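Local coordinates for zinc uptake regulation protein (Escherichia coli, PDB 4MTE) that represses zinc-uptake genes such as znuACB by binding their operator DNA when loaded with zinc, at residues V22-P26 against Q27-V31; F69-Q73 against G74-K78. One frame throughout, in Å; residues are numbered along the deposited sequence.

Contact 1. Residues V22-P26 against Q27-V31; sequences VRLTP and QRLEV. With nucleotides of chain E.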
# COMPACT_ATOMS: atom_id res chain seq x y z
N VAL D 22 9.71 -32.93 -22.05
CA VAL D 22 9.87 -31.86 -21.08
C VAL D 22 9.77 -32.48 -19.69
O VAL D 22 9.13 -33.52 -19.52
CB VAL D 22 8.82 -30.74 -21.26
CG1 VAL D 22 8.98 -30.09 -22.63
CG2 VAL D 22 7.41 -31.29 -21.07
N ARG D 23 10.40 -31.85 -18.71
CA ARG D 23 10.53 -32.45 -17.39
C ARG D 23 9.43 -32.00 -16.45
O ARG D 23 9.37 -30.84 -16.05
CB ARG D 23 11.89 -32.11 -16.80
CG ARG D 23 13.04 -32.27 -17.77
CD ARG D 23 14.36 -32.33 -17.03
NE ARG D 23 15.46 -31.79 -17.82
CZ ARG D 23 16.65 -31.47 -17.31
NH1 ARG D 23 16.89 -31.63 -16.02
NH2 ARG D 23 17.59 -30.98 -18.10
N LEU D 24 8.55 -32.94 -16.08
CA LEU D 24 7.54 -32.68 -15.07
C LEU D 24 8.11 -33.07 -13.71
O LEU D 24 7.85 -34.15 -13.19
CB LEU D 24 6.27 -33.47 -15.36
CG LEU D 24 5.09 -33.16 -14.44
CD1 LEU D 24 4.60 -31.73 -14.64
CD2 LEU D 24 3.97 -34.16 -14.67
N THR D 25 8.90 -32.16 -13.14
CA THR D 25 9.63 -32.42 -11.90
C THR D 25 8.69 -32.60 -10.71
O THR D 25 7.51 -32.28 -10.79
CB THR D 25 10.60 -31.26 -11.60
OG1 THR D 25 9.85 -30.05 -11.44
CG2 THR D 25 11.61 -31.09 -12.72
N PRO D 26 9.22 -33.14 -9.59
CA PRO D 26 8.48 -33.24 -8.33
C PRO D 26 7.82 -31.94 -7.91
O PRO D 26 6.66 -31.96 -7.50
CB PRO D 26 9.57 -33.63 -7.33
CG PRO D 26 10.53 -34.44 -8.14
CD PRO D 26 10.53 -33.82 -9.52
N GLN D 27 8.54 -30.82 -8.01
CA GLN D 27 7.98 -29.52 -7.67
C GLN D 27 6.78 -29.19 -8.54
O GLN D 27 5.68 -28.96 -8.04
CB GLN D 27 9.02 -28.42 -7.81
CG GLN D 27 9.94 -28.26 -6.61
CD GLN D 27 10.67 -26.93 -6.62
OE1 GLN D 27 10.76 -26.25 -7.64
NE2 GLN D 27 11.19 -26.54 -5.46
N ARG D 28 7.00 -29.15 -9.85
CA ARG D 28 5.96 -28.80 -10.81
C ARG D 28 4.76 -29.72 -10.64
O ARG D 28 3.60 -29.29 -10.75
CB ARG D 28 6.52 -28.91 -12.23
CG ARG D 28 7.70 -27.97 -12.48
CD ARG D 28 8.46 -28.32 -13.75
NE ARG D 28 9.47 -27.31 -14.07
CZ ARG D 28 10.29 -27.37 -15.11
NH1 ARG D 28 10.24 -28.39 -15.95
NH2 ARG D 28 11.17 -26.39 -15.31
N LEU D 29 5.04 -30.99 -10.35
CA LEU D 29 4.00 -31.98 -10.10
C LEU D 29 3.21 -31.64 -8.84
O LEU D 29 1.97 -31.61 -8.85
CB LEU D 29 4.64 -33.36 -9.96
CG LEU D 29 3.71 -34.57 -9.88
CD1 LEU D 29 2.89 -34.71 -11.16
CD2 LEU D 29 4.52 -35.82 -9.60
N GLU D 30 3.94 -31.36 -7.76
CA GLU D 30 3.33 -30.99 -6.48
C GLU D 30 2.44 -29.77 -6.66
O GLU D 30 1.32 -29.71 -6.15
CB GLU D 30 4.40 -30.71 -5.43
CG GLU D 30 3.86 -30.22 -4.08
CD GLU D 30 3.05 -31.28 -3.36
OE1 GLU D 30 3.17 -32.47 -3.70
OE2 GLU D 30 2.29 -30.91 -2.43
N VAL D 31 2.96 -28.78 -7.38
CA VAL D 31 2.22 -27.56 -7.63
C VAL D 31 0.96 -27.90 -8.41
O VAL D 31 -0.14 -27.47 -8.05
CB VAL D 31 3.07 -26.54 -8.43
CG1 VAL D 31 2.23 -25.34 -8.85
CG2 VAL D 31 4.26 -26.09 -7.61
P DG E 5 13.91 -27.30 -17.33
OP1 DG E 5 12.85 -28.32 -17.45
OP2 DG E 5 13.64 -25.90 -17.75
O5' DG E 5 14.43 -27.28 -15.82
C5' DG E 5 14.83 -28.50 -15.22
C4' DG E 5 15.38 -28.29 -13.83
O4' DG E 5 16.67 -27.62 -13.93
C3' DG E 5 14.51 -27.44 -12.91
O3' DG E 5 14.10 -28.26 -11.82
C2' DG E 5 15.39 -26.26 -12.50
C1' DG E 5 16.80 -26.69 -12.88
N9 DG E 5 17.69 -25.63 -13.37
C8 DG E 5 17.56 -24.90 -14.53
N7 DG E 5 18.52 -24.03 -14.70
C5 DG E 5 19.33 -24.19 -13.58
C6 DG E 5 20.52 -23.53 -13.21
O6 DG E 5 21.11 -22.62 -13.81
N1 DG E 5 21.02 -24.00 -11.99
C2 DG E 5 20.44 -24.99 -11.24
N2 DG E 5 21.06 -25.33 -10.09
N3 DG E 5 19.33 -25.63 -11.58
C4 DG E 5 18.83 -25.18 -12.75
P DT E 6 13.08 -27.70 -10.70
OP1 DT E 6 12.37 -28.86 -10.12
OP2 DT E 6 12.30 -26.60 -11.31
O5' DT E 6 14.05 -27.09 -9.59
C5' DT E 6 15.11 -27.92 -9.12
C4' DT E 6 15.93 -27.22 -8.06
O4' DT E 6 16.88 -26.33 -8.69
C3' DT E 6 15.12 -26.37 -7.07
O3' DT E 6 15.43 -26.83 -5.76
C2' DT E 6 15.56 -24.94 -7.37
C1' DT E 6 16.95 -25.13 -7.96
N1 DT E 6 17.42 -24.07 -8.91
C2 DT E 6 18.66 -23.50 -8.69
O2 DT E 6 19.40 -23.79 -7.77
N3 DT E 6 19.00 -22.56 -9.62
C4 DT E 6 18.28 -22.12 -10.72
O4 DT E 6 18.73 -21.25 -11.47
C5 DT E 6 17.00 -22.76 -10.88
C7 DT E 6 16.11 -22.39 -12.03
C6 DT E 6 16.64 -23.69 -9.99
P DA E 4 17.56 -25.29 -22.78
OP1 DA E 4 16.44 -25.64 -23.68
OP2 DA E 4 17.96 -23.87 -22.63
O5' DA E 4 17.24 -25.90 -21.34
C5' DA E 4 17.05 -27.30 -21.21
C4' DA E 4 16.99 -27.71 -19.74
O4' DA E 4 18.29 -27.50 -19.13
C3' DA E 4 15.98 -26.93 -18.91
O3' DA E 4 15.19 -27.83 -18.16
C2' DA E 4 16.85 -26.02 -18.03
C1' DA E 4 18.14 -26.82 -17.90
N9 DA E 4 19.33 -26.00 -17.67
C8 DA E 4 19.81 -24.99 -18.45
N7 DA E 4 20.90 -24.43 -17.98
C5 DA E 4 21.16 -25.13 -16.82
C6 DA E 4 22.18 -25.03 -15.85
N6 DA E 4 23.17 -24.14 -15.92
N1 DA E 4 22.13 -25.88 -14.81
C2 DA E 4 21.13 -26.77 -14.74
N3 DA E 4 20.12 -26.96 -15.58
C4 DA E 4 20.19 -26.10 -16.61
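R28 and T25, three residues apart at the start of helix 26-36, join a helix cap to the DNA backbone. The polar contacts centre on the R28 guanidinium, where NH1 gives one hydrogen bond to R23 O at 2.6 Å and another to OP1 of DG5 of chain E at 3.0 Å. R23 O is met in its carbonyl plane and lies close to the guanidinium plane; OP1 of DG5 is also at the edge, so protein and phosphate share the NH1 end. R28 is extended from CG to NE, which carries the group back past the helix start, and it makes a cation-pi contact with F69 of helix 60-72. With an alanine in place of R28, R23 O and the phosphate of DG5 would probably both lose a bonding partner.

T25 is the N-cap. With OG1 set between the backbone N and the carbonyl carbon (chi1 61°), the hydroxyl faces the first turn; it accepts a weak bond from R28 N at 3.4 Å and donates to OP1 of DT6 of chain E at 3.1 Å. Ordinary helical bonds follow, L29 N to T25 O and E30 N to P26 O, each 2.8 Å.

Among apolar groups, L24 CD2 meets L29 CD1 at 3.7 Å, the two side chains crossing at about a right angle. L24 also touches E14 and C17 of helix 6-20. R23, by contrast, turns its guanidinium over the sugar-phosphate backbone, one face toward O3' of DA4 and C5' of DG5 of chain E.

Since every DNA bond named here ends on a phosphate oxygen, the contact is suited to anchoring the strand rather than reading its bases, and the amino end of the helix would probably add to the attraction.

Contact 2. Residues F69-Q73 against G74-K78; sequences FLLEQ and GFVHK. With ZN (zinc ion), chain N; nucleotides of chain F.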
# COMPACT_ATOMS: atom_id res chain seq x y z
N PHE D 69 6.06 -22.90 -16.33
CA PHE D 69 6.13 -24.20 -17.00
C PHE D 69 4.74 -24.75 -17.31
O PHE D 69 4.42 -25.09 -18.45
CB PHE D 69 6.92 -25.20 -16.15
CG PHE D 69 6.91 -26.60 -16.71
CD1 PHE D 69 7.83 -26.98 -17.67
CD2 PHE D 69 5.98 -27.53 -16.27
CE1 PHE D 69 7.82 -28.27 -18.18
CE2 PHE D 69 5.97 -28.81 -16.78
CZ PHE D 69 6.90 -29.18 -17.73
N LEU D 70 3.91 -24.85 -16.27
CA LEU D 70 2.56 -25.39 -16.39
C LEU D 70 1.72 -24.59 -17.37
O LEU D 70 0.89 -25.14 -18.10
CB LEU D 70 1.88 -25.42 -15.02
CG LEU D 70 2.56 -26.30 -13.97
CD1 LEU D 70 1.97 -26.03 -12.59
CD2 LEU D 70 2.45 -27.78 -14.33
N LEU D 71 1.94 -23.28 -17.40
CA LEU D 71 1.24 -22.40 -18.33
C LEU D 71 1.70 -22.68 -19.75
O LEU D 71 0.89 -22.77 -20.67
CB LEU D 71 1.50 -20.94 -17.99
CG LEU D 71 0.70 -20.36 -16.83
CD1 LEU D 71 1.36 -19.08 -16.32
CD2 LEU D 71 -0.73 -20.11 -17.26
N GLU D 72 3.01 -22.80 -19.91
CA GLU D 72 3.59 -23.07 -21.22
C GLU D 72 3.11 -24.41 -21.77
O GLU D 72 2.82 -24.52 -22.96
CB GLU D 72 5.12 -23.05 -21.14
CG GLU D 72 5.82 -23.04 -22.49
CD GLU D 72 7.33 -22.94 -22.36
OE1 GLU D 72 7.83 -22.81 -21.22
OE2 GLU D 72 8.01 -23.01 -23.40
N GLN D 73 3.03 -25.42 -20.91
CA GLN D 73 2.56 -26.74 -21.34
C GLN D 73 1.04 -26.83 -21.41
O GLN D 73 0.49 -27.84 -21.86
CB GLN D 73 3.12 -27.83 -20.41
CG GLN D 73 4.65 -27.93 -20.43
CD GLN D 73 5.21 -28.10 -21.83
OE1 GLN D 73 4.66 -28.84 -22.65
NE2 GLN D 73 6.30 -27.41 -22.13
N GLY D 74 0.35 -25.78 -20.98
CA GLY D 74 -1.08 -25.66 -21.19
C GLY D 74 -1.95 -26.37 -20.16
O GLY D 74 -3.14 -26.57 -20.39
N PHE D 75 -1.36 -26.74 -19.03
CA PHE D 75 -2.10 -27.42 -17.97
C PHE D 75 -2.85 -26.42 -17.09
O PHE D 75 -3.83 -26.77 -16.44
CB PHE D 75 -1.14 -28.24 -17.10
CG PHE D 75 -0.32 -29.22 -17.89
CD1 PHE D 75 -0.85 -29.86 -18.99
CD2 PHE D 75 0.99 -29.49 -17.53
CE1 PHE D 75 -0.10 -30.76 -19.71
CE2 PHE D 75 1.75 -30.39 -18.26
CZ PHE D 75 1.19 -31.02 -19.35
N VAL D 76 -2.37 -25.18 -17.10
CA VAL D 76 -2.92 -24.13 -16.25
C VAL D 76 -3.29 -22.91 -17.08
O VAL D 76 -2.69 -22.65 -18.13
CB VAL D 76 -1.91 -23.72 -15.15
CG1 VAL D 76 -2.42 -22.55 -14.31
CG2 VAL D 76 -1.59 -24.92 -14.25
N HIS D 77 -4.31 -22.18 -16.62
CA HIS D 77 -4.66 -20.89 -17.19
C HIS D 77 -4.49 -19.81 -16.13
O HIS D 77 -4.74 -20.05 -14.94
CB HIS D 77 -6.11 -20.87 -17.68
CG HIS D 77 -6.37 -21.82 -18.81
ND1 HIS D 77 -5.78 -21.69 -20.04
CD2 HIS D 77 -7.18 -22.90 -18.89
CE1 HIS D 77 -6.20 -22.66 -20.84
NE2 HIS D 77 -7.05 -23.41 -20.16
N LYS D 78 -4.08 -18.64 -16.57
CA LYS D 78 -4.03 -17.46 -15.73
C LYS D 78 -5.36 -16.73 -15.86
O LYS D 78 -5.83 -16.47 -16.96
CB LYS D 78 -2.89 -16.54 -16.15
CG LYS D 78 -2.74 -15.30 -15.29
CD LYS D 78 -1.65 -14.39 -15.82
CE LYS D 78 -1.42 -13.21 -14.90
NZ LYS D 78 -0.87 -13.63 -13.59
ZN ZN N . -8.33 -24.92 -20.53
P DA F 21 0.75 -12.06 -10.41
OP1 DA F 21 0.12 -11.91 -11.73
OP2 DA F 21 0.57 -13.30 -9.62
O5' DA F 21 2.32 -11.83 -10.59
C5' DA F 21 2.73 -10.66 -11.26
C4' DA F 21 4.25 -10.55 -11.29
O4' DA F 21 4.74 -10.36 -9.94
C3' DA F 21 4.99 -11.77 -11.83
O3' DA F 21 5.50 -11.42 -13.11
C2' DA F 21 6.09 -12.05 -10.79
C1' DA F 21 6.09 -10.79 -9.95
N9 DA F 21 6.53 -10.94 -8.56
C8 DA F 21 5.88 -11.55 -7.53
N7 DA F 21 6.54 -11.50 -6.39
C5 DA F 21 7.69 -10.81 -6.71
C6 DA F 21 8.82 -10.41 -5.95
N6 DA F 21 8.98 -10.67 -4.65
N1 DA F 21 9.78 -9.74 -6.60
C2 DA F 21 9.64 -9.47 -7.90
N3 DA F 21 8.64 -9.78 -8.71
C4 DA F 21 7.70 -10.45 -8.04
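L70 and F75 bracket a Schellman motif, the turn by which helix 60-72 of this winged-helix fold hands the chain on to strand 76-79. G74 takes a positive phi of 84°, a conformation in which a beta carbon would run into Q73 O. Two bonds return to the last helical turn: F75 N to L70 O at 2.9 Å, and a weak one from G74 N to L71 O. V76 N adds a second, weak bond to L70 O.

The tightly packed part, formed by the buried L70, F75 and V76, lies beneath this turn. L70 CD2 comes to the edge of the F75 ring, in its plane and 3.9 Å from CD2, the two side chains crossing at about a right angle; this is the apolar pairing that classically accompanies the motif. Q73 CB sits over one face of the same ring, 4.0 Å from its centroid, in a CH-pi contact. The ring is thus held by one neighbour at its rim and another above it. Farther along L70, V76 CG2 rests against CB at 3.6 Å, and V31, L32 and M35 of helix 26-36 extend the core.

The other side is looser, for there one methyl of the partly exposed L71 does the touching: CD2 lies against the strand backbone, 3.3 Å from V76 O and near K78 N, with V76 CG1 farther off at 4.2 Å. H77 turns from the helix, joining C88, H96 and E111 at a zinc ion, which its NE2 binds at 2.0 Å. K78 runs straight out to CE before bending at its last torsion (chi4 66°), which lets NZ donate a hydrogen bond of 2.7 Å to OP1 of DA21 of chain F.

Overall arrangement
From the N terminus, the chain leaves helix 6-20, and contact 1 closes the short turn into helix 26-36. After helices 26-36 and 44-52, contact 2 closes the turn that leads from helix 60-72 into strand 76-79. The two lie in series, neither nesting nor crossing, yet their centres are only 12 Å apart. They meet where V31 CG1 packs on L70 CD1 at 3.8 Å and where V22 lies beside Q73. A helix start is thereby tied to a helix end within one DNA-binding domain. Together they illustrate how local turns, packed against each other, can place phosphate contacts on two DNA strands and one zinc ligand in a common framework.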